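PDB 3OKG: restriction endonuclease S subunits from Thermoanaerobacter tengcongensis, which probably acts as the DNA-specificity subunit of a type I methyltransferase, binding DNA in a complex with M polypeptides. Local coordinates for residues Leu269-Arg274 / Ser299-Asn304; Glu126-Glu131 / Ile169-Leu174. One frame throughout, in Å; residues are numbered along the deposited sequence.

Interaction 1: Leu269-Arg274 / Ser299-Asn304; sequences LHPTPR and STNVAN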
loop_
_atom_site.group_PDB
_atom_site.type_symbol
_atom_site.label_atom_id
_atom_site.label_comp_id
_atom_site.label_asym_id
_atom_site.label_seq_id
_atom_site.Cartn_x
_atom_site.Cartn_y
_atom_site.Cartn_z
ATOM N N LEU A 269 12.688 9.140 -14.140
ATOM C CA LEU A 269 14.056 9.648 -14.213
ATOM C C LEU A 269 14.364 10.196 -15.602
ATOM O O LEU A 269 15.055 11.203 -15.730
ATOM C CB LEU A 269 15.080 8.557 -13.896
ATOM C CG LEU A 269 15.010 7.799 -12.574
ATOM C CD1 LEU A 269 16.137 6.779 -12.534
ATOM C CD2 LEU A 269 15.076 8.746 -11.384
ATOM N N HIS A 270 13.870 9.513 -16.633
ATOM C CA HIS A 270 14.128 9.890 -18.022
ATOM C C HIS A 270 12.804 10.075 -18.762
ATOM O O HIS A 270 11.800 9.452 -18.420
ATOM C CB HIS A 270 14.923 8.798 -18.735
ATOM C CG HIS A 270 16.019 8.210 -17.906
ATOM N ND1 HIS A 270 17.343 8.557 -18.069
ATOM C CD2 HIS A 270 15.989 7.301 -16.902
ATOM C CE1 HIS A 270 18.083 7.886 -17.204
ATOM N NE2 HIS A 270 17.286 7.119 -16.481
ATOM N N PRO A 271 12.791 10.933 -19.787
ATOM C CA PRO A 271 11.537 11.084 -20.526
ATOM C C PRO A 271 11.478 9.969 -21.539
ATOM O O PRO A 271 12.505 9.564 -22.093
ATOM C CB PRO A 271 11.716 12.425 -21.259
ATOM C CG PRO A 271 13.056 12.961 -20.811
ATOM C CD PRO A 271 13.844 11.785 -20.347
ATOM N N THR A 272 10.282 9.458 -21.782
ATOM C CA THR A 272 10.138 8.474 -22.829
ATOM C C THR A 272 9.574 9.136 -24.084
ATOM O O THR A 272 8.616 9.930 -24.028
ATOM C CB THR A 272 9.320 7.266 -22.381
ATOM O OG1 THR A 272 9.080 6.419 -23.512
ATOM C CG2 THR A 272 8.011 7.720 -21.757
ATOM N N PRO A 273 10.219 8.846 -25.211
ATOM C CA PRO A 273 9.933 9.399 -26.540
ATOM C C PRO A 273 8.500 9.086 -26.970
ATOM O O PRO A 273 8.077 7.933 -26.912
ATOM C CB PRO A 273 10.931 8.670 -27.447
ATOM C CG PRO A 273 11.999 8.183 -26.544
ATOM C CD PRO A 273 11.337 7.890 -25.234
ATOM N N ARG A 274 7.768 10.115 -27.378
ATOM C CA ARG A 274 6.384 9.967 -27.805
ATOM C C ARG A 274 6.215 10.543 -29.199
ATOM O O ARG A 274 5.528 9.968 -30.041
ATOM C CB ARG A 274 5.460 10.710 -26.844
ATOM C CG ARG A 274 5.517 10.211 -25.411
ATOM C CD ARG A 274 4.205 9.589 -25.012
ATOM N NE ARG A 274 4.085 9.438 -23.564
ATOM C CZ ARG A 274 4.637 8.446 -22.873
ATOM N NH1 ARG A 274 5.354 7.527 -23.502
ATOM N NH2 ARG A 274 4.478 8.375 -21.555
ATOM N N SER A 299 11.378 21.275 -11.510
ATOM C CA SER A 299 11.354 19.821 -11.645
ATOM C C SER A 299 12.386 19.348 -12.666
ATOM O O SER A 299 12.695 20.055 -13.629
ATOM C CB SER A 299 9.959 19.336 -12.049
ATOM O OG SER A 299 10.008 17.967 -12.387
ATOM N N THR A 300 12.863 18.125 -12.479
ATOM C CA THR A 300 14.048 17.624 -13.152
ATOM C C THR A 300 13.937 16.204 -13.744
ATOM O O THR A 300 13.235 15.333 -13.219
ATOM C CB THR A 300 15.212 17.625 -12.129
ATOM O OG1 THR A 300 16.084 18.735 -12.383
ATOM C CG2 THR A 300 15.987 16.346 -12.209
ATOM N N ASN A 301 14.648 15.983 -14.846
ATOM C CA ASN A 301 14.877 14.654 -15.397
ATOM C C ASN A 301 16.289 14.561 -15.978
ATOM O O ASN A 301 16.998 15.555 -16.077
ATOM C CB ASN A 301 13.868 14.338 -16.514
ATOM C CG ASN A 301 12.835 13.282 -16.114
ATOM O OD1 ASN A 301 12.405 13.200 -14.963
ATOM N ND2 ASN A 301 12.429 12.478 -17.080
ATOM N N VAL A 302 16.695 13.370 -16.385
ATOM C CA VAL A 302 17.954 13.215 -17.109
ATOM C C VAL A 302 17.693 12.648 -18.496
ATOM O O VAL A 302 16.885 11.737 -18.658
ATOM C CB VAL A 302 18.923 12.289 -16.356
ATOM C CG1 VAL A 302 20.006 11.755 -17.286
ATOM C CG2 VAL A 302 19.532 13.023 -15.161
ATOM N N ALA A 303 18.380 13.182 -19.496
ATOM C CA ALA A 303 18.245 12.674 -20.862
ATOM C C ALA A 303 18.965 11.347 -21.005
ATOM O O ALA A 303 20.115 11.223 -20.600
ATOM C CB ALA A 303 18.815 13.670 -21.860
ATOM N N ASN A 304 18.304 10.351 -21.591
ATOM C CA ASN A 304 19.007 9.104 -21.916
ATOM C C ASN A 304 19.223 8.887 -23.409
ATOM O O ASN A 304 19.827 7.889 -23.811
ATOM C CB ASN A 304 18.360 7.870 -21.269
ATOM C CG ASN A 304 16.844 7.836 -21.421
ATOM O OD1 ASN A 304 16.172 7.004 -20.803
ATOM N ND2 ASN A 304 16.300 8.735 -22.237
#

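Interaction 2: Glu126-Glu131 / Ile169-Leu174; sequences EFAEPE and IPLPPL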
loop_
_atom_site.group_PDB
_atom_site.type_symbol
_atom_site.label_atom_id
_atom_site.label_comp_id
_atom_site.label_asym_id
_atom_site.label_seq_id
_atom_site.Cartn_x
_atom_site.Cartn_y
_atom_site.Cartn_z
ATOM N N GLU A 126 -17.677 -28.964 23.495
ATOM C CA GLU A 126 -17.179 -30.329 23.599
ATOM C C GLU A 126 -16.244 -30.662 22.434
ATOM O O GLU A 126 -15.485 -31.617 22.514
ATOM C CB GLU A 126 -18.337 -31.335 23.671
ATOM C CG GLU A 126 -19.015 -31.357 25.039
ATOM C CD GLU A 126 -18.253 -32.233 26.047
ATOM O OE1 GLU A 126 -18.545 -33.449 26.133
ATOM O OE2 GLU A 126 -17.365 -31.707 26.754
ATOM N N PHE A 127 -16.298 -29.883 21.357
ATOM C CA PHE A 127 -15.566 -30.252 20.120
ATOM C C PHE A 127 -14.724 -29.127 19.563
ATOM O O PHE A 127 -13.744 -29.383 18.878
ATOM C CB PHE A 127 -16.517 -30.664 18.986
ATOM C CG PHE A 127 -17.403 -31.841 19.319
ATOM C CD1 PHE A 127 -16.855 -33.057 19.699
ATOM C CD2 PHE A 127 -18.789 -31.722 19.245
ATOM C CE1 PHE A 127 -17.675 -34.138 20.005
ATOM C CE2 PHE A 127 -19.638 -32.812 19.545
ATOM C CZ PHE A 127 -19.072 -34.014 19.933
ATOM N N ALA A 128 -15.130 -27.881 19.805
ATOM C CA ALA A 128 -14.457 -26.763 19.145
ATOM C C ALA A 128 -14.349 -25.566 20.056
ATOM O O ALA A 128 -15.296 -25.235 20.794
ATOM C CB ALA A 128 -15.216 -26.375 17.843
ATOM N N GLU A 129 -13.218 -24.890 19.971
ATOM C CA GLU A 129 -13.004 -23.615 20.661
ATOM C C GLU A 129 -13.513 -22.458 19.796
ATOM O O GLU A 129 -13.207 -22.415 18.602
ATOM C CB GLU A 129 -11.509 -23.407 20.864
ATOM C CG GLU A 129 -10.892 -24.443 21.777
ATOM C CD GLU A 129 -11.180 -24.157 23.236
ATOM O OE1 GLU A 129 -11.433 -22.987 23.568
ATOM O OE2 GLU A 129 -11.149 -25.102 24.038
ATOM N N PRO A 130 -14.283 -21.527 20.387
ATOM C CA PRO A 130 -14.776 -20.369 19.618
ATOM C C PRO A 130 -13.661 -19.638 18.856
ATOM O O PRO A 130 -13.851 -19.277 17.709
ATOM C CB PRO A 130 -15.386 -19.448 20.701
ATOM C CG PRO A 130 -15.890 -20.427 21.777
ATOM C CD PRO A 130 -14.916 -21.630 21.724
ATOM N N GLU A 131 -12.518 -19.417 19.491
ATOM C CA GLU A 131 -11.454 -18.651 18.843
ATOM C C GLU A 131 -10.891 -19.426 17.651
ATOM O O GLU A 131 -10.437 -18.819 16.663
ATOM C CB GLU A 131 -10.317 -18.349 19.836
ATOM C CG GLU A 131 -10.664 -17.304 20.912
ATOM C CD GLU A 131 -11.615 -17.807 22.024
ATOM O OE1 GLU A 131 -12.088 -16.937 22.796
ATOM O OE2 GLU A 131 -11.895 -19.040 22.148
ATOM N N ILE A 169 -14.319 -28.463 7.565
ATOM C CA ILE A 169 -13.255 -27.836 8.335
ATOM C C ILE A 169 -12.357 -28.904 8.973
ATOM O O ILE A 169 -12.839 -29.952 9.354
ATOM C CB ILE A 169 -13.839 -26.938 9.482
ATOM C CG1 ILE A 169 -14.687 -27.755 10.464
ATOM C CG2 ILE A 169 -14.628 -25.749 8.881
ATOM C CD1 ILE A 169 -14.788 -27.120 11.931
ATOM N N PRO A 170 -11.050 -28.621 9.086
ATOM C CA PRO A 170 -10.133 -29.515 9.777
ATOM C C PRO A 170 -10.282 -29.278 11.274
ATOM O O PRO A 170 -10.304 -28.123 11.723
ATOM C CB PRO A 170 -8.754 -29.019 9.336
ATOM C CG PRO A 170 -8.943 -27.642 8.873
ATOM C CD PRO A 170 -10.411 -27.338 8.782
ATOM N N LEU A 171 -10.369 -30.352 12.040
ATOM C CA LEU A 171 -10.632 -30.218 13.467
ATOM C C LEU A 171 -9.596 -30.928 14.345
ATOM O O LEU A 171 -9.698 -32.133 14.552
ATOM C CB LEU A 171 -12.023 -30.754 13.756
ATOM C CG LEU A 171 -12.552 -30.463 15.172
ATOM C CD1 LEU A 171 -13.012 -29.038 15.251
ATOM C CD2 LEU A 171 -13.718 -31.391 15.482
ATOM N N PRO A 172 -8.607 -30.187 14.844
ATOM C CA PRO A 172 -7.671 -30.755 15.824
ATOM C C PRO A 172 -8.378 -31.029 17.143
ATOM O O PRO A 172 -9.512 -30.569 17.338
ATOM C CB PRO A 172 -6.673 -29.627 16.061
ATOM C CG PRO A 172 -6.978 -28.561 14.982
ATOM C CD PRO A 172 -8.423 -28.735 14.692
ATOM N N PRO A 173 -7.706 -31.741 18.062
ATOM C CA PRO A 173 -8.179 -31.772 19.457
ATOM C C PRO A 173 -8.258 -30.372 20.018
ATOM O O PRO A 173 -7.507 -29.469 19.589
ATOM C CB PRO A 173 -7.072 -32.541 20.202
ATOM C CG PRO A 173 -6.404 -33.364 19.155
ATOM C CD PRO A 173 -6.493 -32.552 17.860
ATOM N N LEU A 174 -9.114 -30.193 21.026
ATOM C CA LEU A 174 -9.268 -28.895 21.681
ATOM C C LEU A 174 -7.950 -28.271 22.124
ATOM O O LEU A 174 -7.710 -27.083 21.917
ATOM C CB LEU A 174 -10.204 -29.048 22.884
ATOM C CG LEU A 174 -11.668 -29.379 22.537
ATOM C CD1 LEU A 174 -12.413 -29.783 23.832
ATOM C CD2 LEU A 174 -12.357 -28.145 21.915
HETATM O O HOH W 1 -12.390 -31.755 18.863
#

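Interaction 1: Leu269-Arg274 / Ser299-Asn304
Val-302 N donates to Leu-269 O across 2.8 Å. The bond is nearly straight, 175° at the hydrogen, and it meets the carbonyl almost end-on. It is the one clear hydrogen bond between the two segments. Next along the chain the backbones stay close. His-270 CA makes a CA-H...O contact of 3.4 Å with Val-302 O, and Pro-271 CD approaches the same oxygen to 3.5 Å. The side chain of Asn-301 points at the loop, with CB 3.4 Å from Leu-269 O. Its amide lies against the backbone of His-270 and Pro-271, but its orientation is doubtful. At the other end, the imidazole of His-270 and the amide of Asn-304 lie in nearly parallel planes, 8° apart. The Asn-304 group approaches obliquely. Its OD1 sits 3.0 Å from His-270 CB and 3.1 Å from His-270 CG. A chi1 of 46° puts CG of Asn-304 between its backbone N and carbonyl carbon and lifts the amide to the histidine. This is packing, since Asn-304 OD1 and His-270 ND1 are badly angled for a bond. Pro-271 is buried against Phe-260, Phe-266 and Leu-290. The backbone of Asn-301 pairs with Leu-290 of strand 289-292, while Val-302 rests on helix 324-333. The loop thus runs along the outer edge of strand 300-302, outermost in a four-stranded antiparallel sheet of the second DNA-specificity domain.

Interaction 2: Glu126-Glu131 / Ile169-Leu174
Leu-174 packs most tightly through one methyl. Its CD2 lies 3.5 Å from both Phe-127 C and Ala-128 N, so it presses on the peptide link between them. CD1 reaches Glu-126 O at 3.8 Å. A chi1 of -67° puts CG of Leu-174 beside its backbone N, and an extended chi2 carries the methyls to the loop. Glu-129 crosses this leucine at about a right angle, its CG 4.0 Å from CD2. The glutamate carboxylate has its salt bridge with Arg-178. Leu-171 CD1 lies beside the Phe-127 carbonyl, 3.7 Å from Phe-127 O, and meets Ala-128 CB at 4.3 Å. No direct hydrogen bond joins the segments. A water lies 2.7 Å from Phe-127 O and is only weakly linked to Pro-172 O. Gln-177 binds both of these oxygens and also Glu-129 N. The loose side is that of Glu-126 and Phe-127. Their side chains start away from the other segment and are exposed, although Phe-127 touches Val-34. Glu-129 and Pro-173 hold the N-cap positions of helices 130-137 and 174-216. The contact therefore packs a helix-leading loop against the start of long helix 174-216, whose first part, 174-204, is predicted to be coiled coil.

From the N terminus, interaction 2 comes first. It closes a loop of 37 intervening residues, 15 of them helical and one in a strand, inside the first specificity domain. The chain then follows helix 174-216 toward the second specificity region. There interaction 1 closes a shorter loop of 24 intervening residues, which holds strands and no helix. The two loops follow in series and neither nest nor cross. Their centres are about 60 Å apart and their nearest atoms about 47 Å apart, on opposite sides of the chain's centre. Interaction 2 ties the loop before helix 130-137 to the start of helix 174-216, whereas interaction 1 works within the beta part of the other domain.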